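Local coordinates for lantibiotic dehydratase (Microbispora corallina, PDB 5EHK), which probably dehydrates serine and threonine residues of the precursor peptide of the lantibiotic NAI-107, using glutamyl-tRNA to activate their hydroxyl groups before elimination, at residues 609-614 with 620-625; 411-416 with 421-426; 593-598 with 650-655. All blocks are in the same frame, centred on the assembly; numbering follows the deposited sequence.

Interaction 1. Residues 609-614 with 620-625; sequences DELGVG and LCLVHL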
# COMPACT_ATOMS: atom_id res chain seq x y z
N ASP A 609 25.09 9.22 23.44
CA ASP A 609 25.58 10.19 22.47
C ASP A 609 26.89 9.77 21.81
O ASP A 609 27.42 10.49 20.99
CB ASP A 609 25.70 11.61 23.05
CG ASP A 609 26.67 11.71 24.24
OD1 ASP A 609 27.60 10.87 24.40
OD2 ASP A 609 26.49 12.67 25.03
N GLU A 610 27.41 8.60 22.19
CA GLU A 610 28.61 8.08 21.56
C GLU A 610 28.28 7.10 20.45
O GLU A 610 29.18 6.56 19.80
CB GLU A 610 29.53 7.41 22.57
CG GLU A 610 30.02 8.30 23.68
CD GLU A 610 31.08 7.60 24.57
OE1 GLU A 610 31.50 6.45 24.23
OE2 GLU A 610 31.48 8.20 25.60
N LEU A 611 26.99 6.88 20.24
CA LEU A 611 26.54 5.86 19.31
C LEU A 611 26.16 6.40 17.92
O LEU A 611 25.62 7.48 17.80
CB LEU A 611 25.39 5.08 19.95
CG LEU A 611 25.80 4.36 21.23
CD1 LEU A 611 24.65 3.53 21.84
CD2 LEU A 611 27.01 3.47 20.92
N GLY A 612 26.46 5.63 16.88
CA GLY A 612 26.13 6.00 15.51
C GLY A 612 25.51 4.84 14.74
O GLY A 612 25.49 3.69 15.22
N VAL A 613 24.94 5.13 13.58
CA VAL A 613 24.33 4.09 12.78
C VAL A 613 24.90 4.18 11.35
O VAL A 613 24.96 5.26 10.77
CB VAL A 613 22.79 4.22 12.76
CG1 VAL A 613 22.15 3.00 12.11
CG2 VAL A 613 22.24 4.40 14.16
N GLY A 614 25.34 3.04 10.82
CA GLY A 614 25.91 2.92 9.49
C GLY A 614 25.09 1.85 8.78
O GLY A 614 24.18 1.26 9.37
N LEU A 620 21.34 -2.46 8.83
CA LEU A 620 21.78 -1.29 9.54
C LEU A 620 22.71 -1.79 10.60
O LEU A 620 22.67 -2.96 10.93
CB LEU A 620 20.59 -0.63 10.23
CG LEU A 620 19.66 0.14 9.31
CD1 LEU A 620 18.40 0.55 10.07
CD2 LEU A 620 20.42 1.35 8.80
N CYS A 621 23.55 -0.93 11.15
CA CYS A 621 24.37 -1.36 12.29
C CYS A 621 24.82 -0.28 13.23
O CYS A 621 25.19 0.82 12.80
CB CYS A 621 25.59 -2.14 11.83
SG CYS A 621 26.40 -1.31 10.55
N LEU A 622 24.78 -0.61 14.52
CA LEU A 622 25.15 0.31 15.59
C LEU A 622 26.67 0.38 15.73
O LEU A 622 27.34 -0.65 15.71
CB LEU A 622 24.55 -0.19 16.89
CG LEU A 622 24.62 0.78 18.04
CD1 LEU A 622 23.89 2.05 17.63
CD2 LEU A 622 23.94 0.10 19.16
N VAL A 623 27.21 1.59 15.86
CA VAL A 623 28.66 1.77 15.92
C VAL A 623 29.02 2.65 17.08
O VAL A 623 28.42 3.70 17.26
CB VAL A 623 29.21 2.39 14.61
CG1 VAL A 623 30.68 2.67 14.74
CG2 VAL A 623 28.99 1.45 13.49
N HIS A 624 30.01 2.23 17.88
CA HIS A 624 30.54 3.12 18.91
C HIS A 624 31.55 3.99 18.22
O HIS A 624 32.64 3.54 17.84
CB HIS A 624 31.16 2.36 20.08
CG HIS A 624 31.73 3.24 21.15
ND1 HIS A 624 33.09 3.39 21.35
CD2 HIS A 624 31.12 4.00 22.09
CE1 HIS A 624 33.29 4.22 22.36
NE2 HIS A 624 32.11 4.61 22.83
N LEU A 625 31.14 5.24 18.00
CA LEU A 625 31.91 6.19 17.21
C LEU A 625 33.36 6.42 17.68
O LEU A 625 34.27 6.39 16.87
CB LEU A 625 31.15 7.52 17.07
CG LEU A 625 29.90 7.41 16.21
CD1 LEU A 625 29.04 8.65 16.25
CD2 LEU A 625 30.32 7.07 14.80
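Glu610 and His624 lie side by side at the end of a beta hairpin remote from its turn, where NE2 of the imidazole donates a hydrogen bond to OE1 of the carboxylate; it is modelled very short, so its exact length is doubtful. His624 has CG anti to the backbone N (chi1 179°), and the Glu610 chain, extended beyond CG, runs alongside it. The oxygen comes in at the ring edge, although the carboxylate and ring planes are turned 48° apart; two partners, Glu610 and, at ND1, Thr627, probably fix the ring's orientation. Glu610 O also accepts the backbone N of Leu625 at 3.0 Å. Leu611, in a non-hydrogen-bonded pair with His624, packs CB against CD1 of Leu622 at 4.1 Å. Gly612 and Val623 form a hydrogen-bonded pair: Gly612 N reaches Val623 O at 2.8 Å, and Val623 N returns a bond to Gly612 O. With no side chain on Gly612, the Leu625 side chain can lie against its backbone, CD1 of Leu625 being 4.0 Å from Gly612 CA. Val613, branched at CB as suits an extended strand, meets Leu620 CD2 with CG1 at 4.1 Å. Gly614 closes the pairing with two backbone bonds to Cys621. Strands 423-424 and 629-634 flank this antiparallel hairpin, while helix 647-656 covers Leu611 and Leu622, and helix 407-417 covers Val613 and Leu620.

Interaction 2. Residues 411-416 with 421-426; sequences EAFLER and RAVPLL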
# COMPACT_ATOMS: atom_id res chain seq x y z
N GLU A 411 16.39 0.83 3.94
CA GLU A 411 16.41 1.26 2.54
C GLU A 411 16.50 2.78 2.49
O GLU A 411 17.24 3.34 1.69
CB GLU A 411 15.16 0.82 1.78
CG GLU A 411 15.05 -0.65 1.44
CD GLU A 411 13.69 -0.99 0.80
OE1 GLU A 411 13.38 -0.39 -0.26
OE2 GLU A 411 12.92 -1.80 1.39
N ALA A 412 15.70 3.43 3.32
CA ALA A 412 15.67 4.88 3.36
C ALA A 412 17.08 5.39 3.67
O ALA A 412 17.61 6.29 2.99
CB ALA A 412 14.67 5.35 4.40
N PHE A 413 17.70 4.77 4.69
CA PHE A 413 19.03 5.11 5.17
C PHE A 413 20.04 5.01 4.01
O PHE A 413 20.79 5.95 3.73
CB PHE A 413 19.41 4.21 6.34
CG PHE A 413 20.63 4.66 7.09
CD1 PHE A 413 20.51 5.26 8.32
CD2 PHE A 413 21.90 4.50 6.55
CE1 PHE A 413 21.65 5.68 9.03
CE2 PHE A 413 23.04 4.92 7.23
CZ PHE A 413 22.92 5.52 8.46
N LEU A 414 20.05 3.85 3.35
CA LEU A 414 20.90 3.66 2.16
C LEU A 414 20.71 4.76 1.13
O LEU A 414 21.67 5.23 0.53
CB LEU A 414 20.60 2.31 1.50
CG LEU A 414 21.30 1.15 2.20
CD1 LEU A 414 20.90 -0.19 1.61
CD2 LEU A 414 22.82 1.40 2.16
N GLU A 415 19.47 5.17 0.92
CA GLU A 415 19.13 6.16 -0.08
C GLU A 415 19.70 7.54 0.28
O GLU A 415 20.25 8.24 -0.57
CB GLU A 415 17.60 6.20 -0.26
CG GLU A 415 17.04 7.31 -1.13
CD GLU A 415 16.98 6.92 -2.61
OE1 GLU A 415 17.81 6.07 -3.04
OE2 GLU A 415 16.11 7.47 -3.34
N ARG A 416 19.59 7.92 1.55
CA ARG A 416 20.03 9.24 1.97
C ARG A 416 21.52 9.35 2.31
O ARG A 416 22.14 10.38 2.07
CB ARG A 416 19.22 9.73 3.15
CG ARG A 416 19.82 10.92 3.82
CD ARG A 416 18.79 11.62 4.67
NE ARG A 416 19.30 12.87 5.22
CZ ARG A 416 18.55 13.71 5.92
NH1 ARG A 416 17.28 13.38 6.15
NH2 ARG A 416 19.05 14.84 6.41
N ARG A 421 28.87 5.97 5.74
CA ARG A 421 28.62 7.10 6.60
C ARG A 421 27.90 6.64 7.84
O ARG A 421 27.02 5.79 7.77
CB ARG A 421 27.79 8.14 5.86
CG ARG A 421 27.36 9.30 6.74
CD ARG A 421 27.21 10.59 5.98
NE ARG A 421 26.71 11.63 6.86
CZ ARG A 421 25.80 12.54 6.53
NH1 ARG A 421 25.29 12.53 5.29
NH2 ARG A 421 25.41 13.45 7.42
N ALA A 422 28.31 7.16 8.99
CA ALA A 422 27.61 6.87 10.22
C ALA A 422 26.92 8.14 10.66
O ALA A 422 27.45 9.23 10.47
CB ALA A 422 28.56 6.38 11.29
N VAL A 423 25.73 8.02 11.23
CA VAL A 423 25.01 9.20 11.64
C VAL A 423 24.78 9.05 13.13
O VAL A 423 24.32 8.03 13.58
CB VAL A 423 23.66 9.29 10.90
CG1 VAL A 423 22.88 10.51 11.35
CG2 VAL A 423 23.88 9.32 9.40
N PRO A 424 25.13 10.07 13.90
CA PRO A 424 24.92 9.89 15.35
C PRO A 424 23.51 9.44 15.61
O PRO A 424 22.63 10.11 15.11
CB PRO A 424 25.14 11.30 15.91
CG PRO A 424 26.07 11.97 14.92
CD PRO A 424 25.64 11.41 13.56
N LEU A 425 23.30 8.29 16.25
CA LEU A 425 21.94 7.90 16.66
C LEU A 425 21.44 9.07 17.47
O LEU A 425 22.14 9.46 18.41
CB LEU A 425 21.98 6.68 17.58
CG LEU A 425 20.59 6.22 18.00
CD1 LEU A 425 20.51 4.74 17.99
CD2 LEU A 425 20.23 6.74 19.36
N LEU A 426 20.25 9.57 17.15
CA LEU A 426 19.66 10.78 17.79
C LEU A 426 19.50 11.85 16.74
O LEU A 426 18.43 12.45 16.62
CB LEU A 426 20.42 11.34 18.99
CG LEU A 426 19.70 11.47 20.34
CD1 LEU A 426 18.94 10.19 20.75
CD2 LEU A 426 20.69 11.86 21.45
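Phe413 and Val423 make the apolar heart of this small contact, the CZ of Phe413 lying 4.0 Å from the CG2 methyl of Val423. The two side chains slide past each other in opposite directions, and the methyl meets the ring at an oblique angle. With CG opposite the backbone N (chi1 -167°), the phenyl group is carried out from the helix to the strand, spanning a gap that leaves the CA atoms of Phe413 and Val423 9.7 Å apart. A large, flat hydrocarbon side chain suits that distance, while the compact, beta-branched valine suits a strand and offers CG2 as its nearer branch. The ring also presents its edge to a backbone carbonyl, with Arg421 O lying 4.1 Å from CE2 of Phe413, a weakly polar approach that is not a conventional hydrogen bond. Both hydrophobic residues are buried, and Val613 and Leu428 pack on the phenyl group as well.

The contact is looser where the arginines lie. Arg421 takes part through its backbone, and the charged ends of Arg416 and Arg421 come near without touching, NE of Arg416 being 6.0 Å from NH1 of Arg421. Like charges at that spacing would probably favour hydrated surroundings, in keeping with the exposed position of Arg416, whose NH1 has a weak hydrogen bond to Gly434 O. The chain leaves helix 407-417, makes a short turn and enters strand 423-424, an outermost strand of its mixed sheet within this chain, so that the helix packs on this edge strand through Phe413: a helix set against a sheet margin.

Interaction 3. Residues 593-598 with 650-655; sequences ISVGLP and RLLFEL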
# COMPACT_ATOMS: atom_id res chain seq x y z
N ILE A 593 23.39 0.95 28.41
CA ILE A 593 22.96 2.20 27.77
C ILE A 593 21.70 2.67 28.46
O ILE A 593 20.62 2.13 28.26
CB ILE A 593 22.67 1.98 26.27
CG1 ILE A 593 23.86 1.28 25.59
CG2 ILE A 593 22.37 3.29 25.58
CD1 ILE A 593 23.53 0.64 24.26
N SER A 594 21.84 3.68 29.30
CA SER A 594 20.69 4.21 30.00
C SER A 594 20.01 5.18 29.08
O SER A 594 20.67 6.05 28.51
CB SER A 594 21.14 4.94 31.27
OG SER A 594 22.05 4.15 32.01
N VAL A 595 18.70 5.02 28.93
CA VAL A 595 17.88 5.96 28.17
C VAL A 595 16.72 6.46 29.00
O VAL A 595 15.76 5.73 29.24
CB VAL A 595 17.30 5.30 26.93
CG1 VAL A 595 16.60 6.34 26.10
CG2 VAL A 595 18.40 4.62 26.15
N GLY A 596 16.80 7.70 29.48
CA GLY A 596 15.73 8.25 30.28
C GLY A 596 15.78 7.83 31.74
O GLY A 596 14.79 8.00 32.46
N LEU A 597 16.92 7.27 32.16
CA LEU A 597 17.17 6.79 33.52
C LEU A 597 18.60 7.17 33.88
O LEU A 597 19.41 7.37 32.99
CB LEU A 597 17.06 5.27 33.60
CG LEU A 597 15.73 4.62 33.32
CD1 LEU A 597 15.95 3.15 33.14
CD2 LEU A 597 14.80 4.90 34.48
N PRO A 598 18.92 7.28 35.19
CA PRO A 598 20.30 7.62 35.60
C PRO A 598 21.23 6.48 35.31
O PRO A 598 20.75 5.38 35.08
CB PRO A 598 20.18 7.78 37.11
CG PRO A 598 19.04 6.89 37.47
CD PRO A 598 18.06 7.03 36.36
N ARG A 650 14.10 1.94 21.78
CA ARG A 650 13.54 0.95 20.88
C ARG A 650 14.43 0.74 19.65
O ARG A 650 14.53 -0.38 19.13
CB ARG A 650 12.12 1.30 20.47
CG ARG A 650 11.61 0.34 19.40
CD ARG A 650 10.20 0.55 18.97
NE ARG A 650 9.94 -0.37 17.87
CZ ARG A 650 8.87 -0.36 17.10
NH1 ARG A 650 7.91 0.53 17.28
NH2 ARG A 650 8.80 -1.25 16.14
N LEU A 651 15.10 1.79 19.18
CA LEU A 651 15.97 1.65 18.02
C LEU A 651 17.17 0.78 18.42
O LEU A 651 17.59 -0.08 17.63
CB LEU A 651 16.41 3.02 17.45
CG LEU A 651 17.26 2.99 16.17
CD1 LEU A 651 16.54 2.30 15.06
CD2 LEU A 651 17.70 4.35 15.68
N LEU A 652 17.68 0.99 19.63
CA LEU A 652 18.80 0.21 20.12
C LEU A 652 18.41 -1.25 20.17
O LEU A 652 19.14 -2.14 19.73
CB LEU A 652 19.27 0.70 21.48
CG LEU A 652 19.94 2.07 21.50
CD1 LEU A 652 20.04 2.59 22.93
CD2 LEU A 652 21.33 2.06 20.78
N PHE A 653 17.23 -1.50 20.72
CA PHE A 653 16.76 -2.86 20.79
C PHE A 653 16.70 -3.49 19.40
O PHE A 653 17.26 -4.55 19.18
CB PHE A 653 15.40 -2.93 21.47
CG PHE A 653 14.68 -4.20 21.20
CD1 PHE A 653 15.12 -5.39 21.76
CD2 PHE A 653 13.54 -4.21 20.39
CE1 PHE A 653 14.45 -6.58 21.53
CE2 PHE A 653 12.86 -5.39 20.14
CZ PHE A 653 13.31 -6.58 20.72
N GLU A 654 16.08 -2.83 18.44
CA GLU A 654 15.87 -3.47 17.14
C GLU A 654 17.18 -3.61 16.36
O GLU A 654 17.36 -4.58 15.66
CB GLU A 654 14.77 -2.77 16.31
CG GLU A 654 13.40 -2.76 17.05
CD GLU A 654 12.22 -2.30 16.18
OE1 GLU A 654 12.45 -1.51 15.24
OE2 GLU A 654 11.06 -2.72 16.46
N LEU A 655 18.10 -2.68 16.53
CA LEU A 655 19.39 -2.74 15.85
C LEU A 655 20.19 -3.98 16.29
O LEU A 655 20.87 -4.64 15.49
CB LEU A 655 20.19 -1.45 16.10
CG LEU A 655 19.72 -0.23 15.30
CD1 LEU A 655 20.30 1.05 15.83
CD2 LEU A 655 20.06 -0.39 13.83
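Leu652 projects from helix 647-656 onto Ile593 and Val595 of strand 591-595, a compact case of the helix-on-sheet packing found in alpha/beta structures. The strand's alternation sets the pattern: Ile593 and Val595 both turn their side chains to the helix, while Ser594 between them turns to the other face, where its OG is hydrogen-bonded to Glu605 and Arg592. Leu652 has CG opposite its carbonyl carbon (chi1 -69°) and CD1 carried on in an extended line, which sends that one methyl out as the foremost point of the side chain. It meets Ile593 tip to tip, CD1 of Leu652 lying 3.6 Å from CG2 of Ile593. In the isoleucine, CG2 stands anti to the backbone N while CG1 (chi1 -52°) lies beside it. CG2 therefore makes the closest touch, while the longer arm, CG1 and CD1, runs on toward Leu611 and still passes near the leucine. Val595 passes the leucine at a slant and touches the same methyl with CG2 at 4.1 Å from Leu652 CD1. Beta-branched residues suit the strand, and leucine suits the helix, its branch point being one carbon farther from the backbone.

On the helix, Arg650 and Glu654 stand one turn apart and form a salt bridge that probably offsets the cost of burying both charges. Tyr441 assists, giving a cation-pi contact to the arginine and a hydrogen bond to Glu654 OE1. The arginine chain is fully extended, which brings its guanidinium edge to a single carboxylate oxygen. NE of Arg650 makes a weak hydrogen bond to Glu654 OE2. NH2 of Arg650 meets the same oxygen, Glu654 OE2, on its syn side at 2.7 Å.

All three contacts are buried and reach the same mixed sheet, but their chemistry follows their position. Interaction 1 is the extensive one, a hairpin held by backbone hydrogen bonds; interactions 2 and 3 bury far less and rest on side-chain packing between a helix and a strand. Interaction 2 sits at the sheet margin and has arginines near solvent, whereas the touching residues of interaction 3 are all apolar and enclosed. The hairpin joins them: Leu611 and Val613 probably bond through their backbones to Leu425 and Val423, while Leu622 CD2 packs on Leu652 CD2 at 3.6 Å. Leu425 bridges interactions 2 and 3 by touching Leu651 and Leu652.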